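Lin2722 protein (Listeria innocua, PDB 3DS8) is of unknown function but belongs to the alpha/beta-hydrolase clan and is probably a serine hydrolase of that fold. Local coordinates at residues 19-22 against 23-27; 223-226 against 227-230. One frame throughout, in Å; residues are numbered along the deposited sequence.

Interaction 1 (19-22 against 23-27); sequences LDKM and ADQLM
Lys-21 runs alongside Gln-25 one helical turn further on, both side chains heading the same way, and CG and CE of Lys-21 each lie 4.0 Å from Gln-25 OE1. The lysine is fully stretched: CG stands opposite the backbone N (chi1 -175°) and every later torsion is extended as well, which carries NZ clear of the glutamine to a hydrogen bond with the backbone oxygen of Glu-227. On the buried flank the selenomethionine Met-22 meets Leu-26, its CG lying 4.2 Å from Leu-26 CD1. Met-22 reaches Leu-8 of the central sheet and Thr-235 of helix 229-240, while Leu-26 packs on Ile-61 and Tyr-236, and Ala-23 sits on Leu-8 and Lys-63. These are the first two turns of helix 20-30, which follows strand 6-9 and packs against the central sheet of an alpha/beta-hydrolase fold. Leu-19 is its N-cap residue, and its carbonyl O opens the i to i+4 ladder by accepting Ala-23 N at 2.9 Å. The next rungs are Asp-24 N to Asp-20 O at 2.8 Å, Gln-25 N to Lys-21 O, and Leu-26 N to Met-22 O. The donors of the first and last of these four bonds lie nearly along the C=O axis, whereas Asp-24 N is tilted 34° from the carbonyl plane of Asp-20. Asp-24 CG comes to 3.1 Å from Asp-20 O; the carboxylate oxygens stand off it at 3.5 Å and, being acceptors like it, make no hydrogen bond there. The carboxylates of the two aspartates keep apart, OD1 to OD1 5.2 Å, and that of Asp-20 is engaged by a salt bridge to Lys-63, which would probably offset part of the local negative charge.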
loop_
_atom_site.group_PDB
_atom_site.type_symbol
_atom_site.label_atom_id
_atom_site.label_comp_id
_atom_site.label_asym_id
_atom_site.label_seq_id
_atom_site.Cartn_x
_atom_site.Cartn_y
_atom_site.Cartn_z
ATOM N N LEU A 19 1.531 -11.503 3.825
ATOM C CA LEU A 19 0.602 -10.715 4.659
ATOM C C LEU A 19 -0.475 -11.627 5.303
ATOM O O LEU A 19 -1.568 -11.176 5.659
ATOM C CB LEU A 19 -0.035 -9.562 3.877
ATOM C CG LEU A 19 0.830 -8.305 3.789
ATOM C CD1 LEU A 19 2.150 -8.547 2.982
ATOM C CD2 LEU A 19 0.023 -7.081 3.198
ATOM N N ASP A 20 -0.153 -12.896 5.483
ATOM C CA ASP A 20 -1.108 -13.824 6.111
ATOM C C ASP A 20 -1.442 -13.493 7.562
ATOM O O ASP A 20 -2.529 -13.855 8.028
ATOM C CB ASP A 20 -0.647 -15.276 6.010
ATOM C CG ASP A 20 -0.982 -15.925 4.642
ATOM O OD1 ASP A 20 -1.672 -15.319 3.779
ATOM O OD2 ASP A 20 -0.568 -17.066 4.450
ATOM N N LYS A 21 -0.562 -12.818 8.304
ATOM C CA LYS A 21 -0.942 -12.527 9.688
ATOM C C LYS A 21 -2.140 -11.580 9.653
ATOM O O LYS A 21 -3.171 -11.815 10.325
ATOM C CB LYS A 21 0.190 -11.975 10.507
ATOM C CG LYS A 21 -0.166 -11.779 11.982
ATOM C CD LYS A 21 0.962 -11.175 12.771
ATOM C CE LYS A 21 0.635 -11.007 14.269
ATOM N NZ LYS A 21 1.743 -10.372 15.055
HETATM N N MSE A 22 -1.978 -10.517 8.889
HETATM C CA MSE A 22 -3.056 -9.560 8.644
HETATM C C MSE A 22 -4.309 -10.209 8.078
HETATM O O MSE A 22 -5.420 -10.024 8.595
HETATM C CB MSE A 22 -2.593 -8.481 7.671
HETATM C CG MSE A 22 -3.657 -7.470 7.441
HETATM SE SE MSE A 22 -2.902 -6.127 6.247
HETATM C CE MSE A 22 -1.662 -5.249 7.540
ATOM N N ALA A 23 -4.143 -10.982 7.008
ATOM C CA ALA A 23 -5.282 -11.631 6.395
ATOM C C ALA A 23 -6.040 -12.527 7.360
ATOM O O ALA A 23 -7.289 -12.527 7.382
ATOM C CB ALA A 23 -4.866 -12.388 5.139
ATOM N N ASP A 24 -5.308 -13.325 8.132
ATOM C CA ASP A 24 -5.921 -14.238 9.090
ATOM C C ASP A 24 -6.700 -13.461 10.160
ATOM O O ASP A 24 -7.763 -13.878 10.570
ATOM C CB ASP A 24 -4.870 -15.147 9.758
ATOM C CG ASP A 24 -4.360 -16.276 8.833
ATOM O OD1 ASP A 24 -4.912 -16.455 7.710
ATOM O OD2 ASP A 24 -3.406 -16.988 9.261
ATOM N N GLN A 25 -6.153 -12.338 10.625
ATOM C CA GLN A 25 -6.863 -11.506 11.572
ATOM C C GLN A 25 -8.182 -10.946 10.956
ATOM O O GLN A 25 -9.237 -10.981 11.592
ATOM C CB GLN A 25 -5.974 -10.404 12.122
ATOM C CG GLN A 25 -5.050 -10.883 13.232
ATOM C CD GLN A 25 -4.302 -9.752 13.911
ATOM O OE1 GLN A 25 -3.088 -9.661 13.757
ATOM N NE2 GLN A 25 -5.012 -8.863 14.581
ATOM N N LEU A 26 -8.119 -10.463 9.731
ATOM C CA LEU A 26 -9.318 -9.938 9.072
ATOM C C LEU A 26 -10.369 -11.025 8.864
ATOM O O LEU A 26 -11.568 -10.772 9.064
ATOM C CB LEU A 26 -8.975 -9.308 7.730
ATOM C CG LEU A 26 -8.146 -8.039 7.780
ATOM C CD1 LEU A 26 -7.734 -7.652 6.351
ATOM C CD2 LEU A 26 -8.864 -6.893 8.476
HETATM N N MSE A 27 -9.930 -12.257 8.519
HETATM C CA MSE A 27 -10.847 -13.344 8.257
HETATM C C MSE A 27 -11.308 -14.111 9.504
HETATM O O MSE A 27 -12.409 -14.681 9.509
HETATM C CB MSE A 27 -10.230 -14.310 7.220
HETATM C CG MSE A 27 -10.089 -13.581 5.928
HETATM SE SE MSE A 27 -9.375 -14.749 4.573
HETATM C CE MSE A 27 -10.943 -15.918 4.303
#

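Interaction 2 (223-226 against 227-230); sequences QTLH and ETPK
Two groups grip Thr-228 OG1: the backbone N-H of Ser-231, which it caps, and Gln-215 OE1 of strand 209-216. The hydroxyl is set between the threonine's own N and carbonyl carbon (chi1 65°), from where it faces the first turn of helix 229-240; Thr-228 OG1 also comes to 3.4 Å from Leu-225 O. Thr-228 CG2, beside the backbone N of its own residue, packs 4.3 Å from Leu-225 CD1. Just upstream the backbone folds back on itself in a beta turn, closed by the i to i+3 bond in which Glu-227 N donates to Thr-224 O at 2.9 Å. The donor stands above the carbonyl plane, 54° out of it, so the bond misses a lone pair.

Glu-227 lies along the imidazole of His-226. Its CG sits over the middle of one ring face as a CH-pi contact, 3.9 Å from the ring centroid, and the carboxylate beyond it is stacked only 16° from the ring plane. Glu-227 OE1 meanwhile brushes Thr-224 CG2 at 3.7 Å. The ring also stacks with His-101, the residue before the presumed nucleophile Ser-102, and its NE2 makes a weak hydrogen bond to Ser-18 O. Leu-225 touches the putative triad of Ser-102, Asp-188 and His-222. A loop that carries the presumed triad histidine, His-222, and leads into an N-capped helix is consistent with the catalytic-histidine region of an alpha/beta-hydrolase.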
loop_
_atom_site.group_PDB
_atom_site.type_symbol
_atom_site.label_atom_id
_atom_site.label_comp_id
_atom_site.label_asym_id
_atom_site.label_seq_id
_atom_site.Cartn_x
_atom_site.Cartn_y
_atom_site.Cartn_z
ATOM N N GLN A 223 11.350 -5.427 8.418
ATOM C CA GLN A 223 11.081 -6.756 7.894
ATOM C C GLN A 223 9.705 -7.307 8.351
ATOM O O GLN A 223 9.067 -8.086 7.619
ATOM C CB GLN A 223 12.206 -7.710 8.330
ATOM C CG GLN A 223 13.525 -7.471 7.615
ATOM C CD GLN A 223 14.464 -6.353 8.182
ATOM O OE1 GLN A 223 14.108 -5.565 9.065
ATOM N NE2 GLN A 223 15.713 -6.330 7.644
ATOM N N THR A 224 9.276 -6.890 9.537
ATOM C CA THR A 224 8.041 -7.376 10.141
ATOM C C THR A 224 7.010 -6.271 10.435
ATOM O O THR A 224 6.048 -6.457 11.211
ATOM C CB THR A 224 8.379 -8.203 11.395
ATOM O OG1 THR A 224 9.218 -7.470 12.300
ATOM C CG2 THR A 224 9.112 -9.482 10.955
ATOM N N LEU A 225 7.202 -5.095 9.854
ATOM C CA LEU A 225 6.354 -3.955 10.193
ATOM C C LEU A 225 4.856 -4.186 9.831
ATOM O O LEU A 225 3.953 -3.682 10.482
ATOM C CB LEU A 225 6.885 -2.671 9.521
ATOM C CG LEU A 225 6.202 -1.360 9.920
ATOM C CD1 LEU A 225 6.346 -1.061 11.409
ATOM C CD2 LEU A 225 6.769 -0.195 9.020
ATOM N N HIS A 226 4.632 -4.946 8.771
ATOM C CA HIS A 226 3.274 -5.397 8.355
ATOM C C HIS A 226 2.642 -6.466 9.283
ATOM O O HIS A 226 1.482 -6.843 9.057
ATOM C CB HIS A 226 3.330 -5.929 6.948
ATOM C CG HIS A 226 4.168 -7.156 6.810
ATOM N ND1 HIS A 226 5.502 -7.189 7.154
ATOM C CD2 HIS A 226 3.864 -8.391 6.353
ATOM C CE1 HIS A 226 5.973 -8.405 6.945
ATOM N NE2 HIS A 226 4.997 -9.163 6.474
ATOM N N GLU A 227 3.372 -6.872 10.318
ATOM C CA GLU A 227 2.899 -7.854 11.300
ATOM C C GLU A 227 2.713 -7.305 12.708
ATOM O O GLU A 227 2.301 -8.034 13.604
ATOM C CB GLU A 227 3.849 -9.025 11.393
ATOM C CG GLU A 227 3.881 -9.810 10.061
ATOM C CD GLU A 227 4.709 -11.074 10.099
ATOM O OE1 GLU A 227 5.764 -11.060 10.762
ATOM O OE2 GLU A 227 4.305 -12.098 9.448
ATOM N N THR A 228 3.021 -6.039 12.915
ATOM C CA THR A 228 2.938 -5.507 14.260
ATOM C C THR A 228 1.459 -5.389 14.617
ATOM O O THR A 228 0.593 -5.105 13.744
ATOM C CB THR A 228 3.626 -4.162 14.463
ATOM O OG1 THR A 228 2.965 -3.164 13.706
ATOM C CG2 THR A 228 5.122 -4.211 14.099
ATOM N N PRO A 229 1.145 -5.602 15.886
ATOM C CA PRO A 229 -0.220 -5.351 16.274
ATOM C C PRO A 229 -0.719 -3.975 15.865
ATOM O O PRO A 229 -1.860 -3.845 15.415
ATOM C CB PRO A 229 -0.158 -5.456 17.800
ATOM C CG PRO A 229 0.881 -6.498 18.058
ATOM C CD PRO A 229 1.925 -6.193 16.983
ATOM N N LYS A 230 0.091 -2.940 16.067
ATOM C CA LYS A 230 -0.380 -1.606 15.713
ATOM C C LYS A 230 -0.655 -1.456 14.206
ATOM O O LYS A 230 -1.595 -0.740 13.820
ATOM C CB LYS A 230 0.625 -0.544 16.128
ATOM C CG LYS A 230 0.217 0.865 15.748
ATOM C CD LYS A 230 -1.170 1.295 16.391
ATOM C CE LYS A 230 -1.415 2.824 16.261
ATOM N NZ LYS A 230 -2.743 3.238 16.896
#

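Along the chain, interaction 1 closes long before interaction 2 opens, yet their centres lie about 12 Å apart, on the same side of the molecule's centre. Helix 20-30, which follows strand 6-9, and helix 229-240, which follows strand 209-216, pack beside each other against the central sheet. Besides the lysine bond to Glu-227 O, two touches join the contacts: Leu-19 CD1 rests on His-226 CD2, and Met-22 CE reaches His-226 O. Leu-19 and His-226 each have a bound sulfate about 4 Å from their side chains, probably from the crystallisation liquor, consistent with a pocket near the presumed nucleophile elbow.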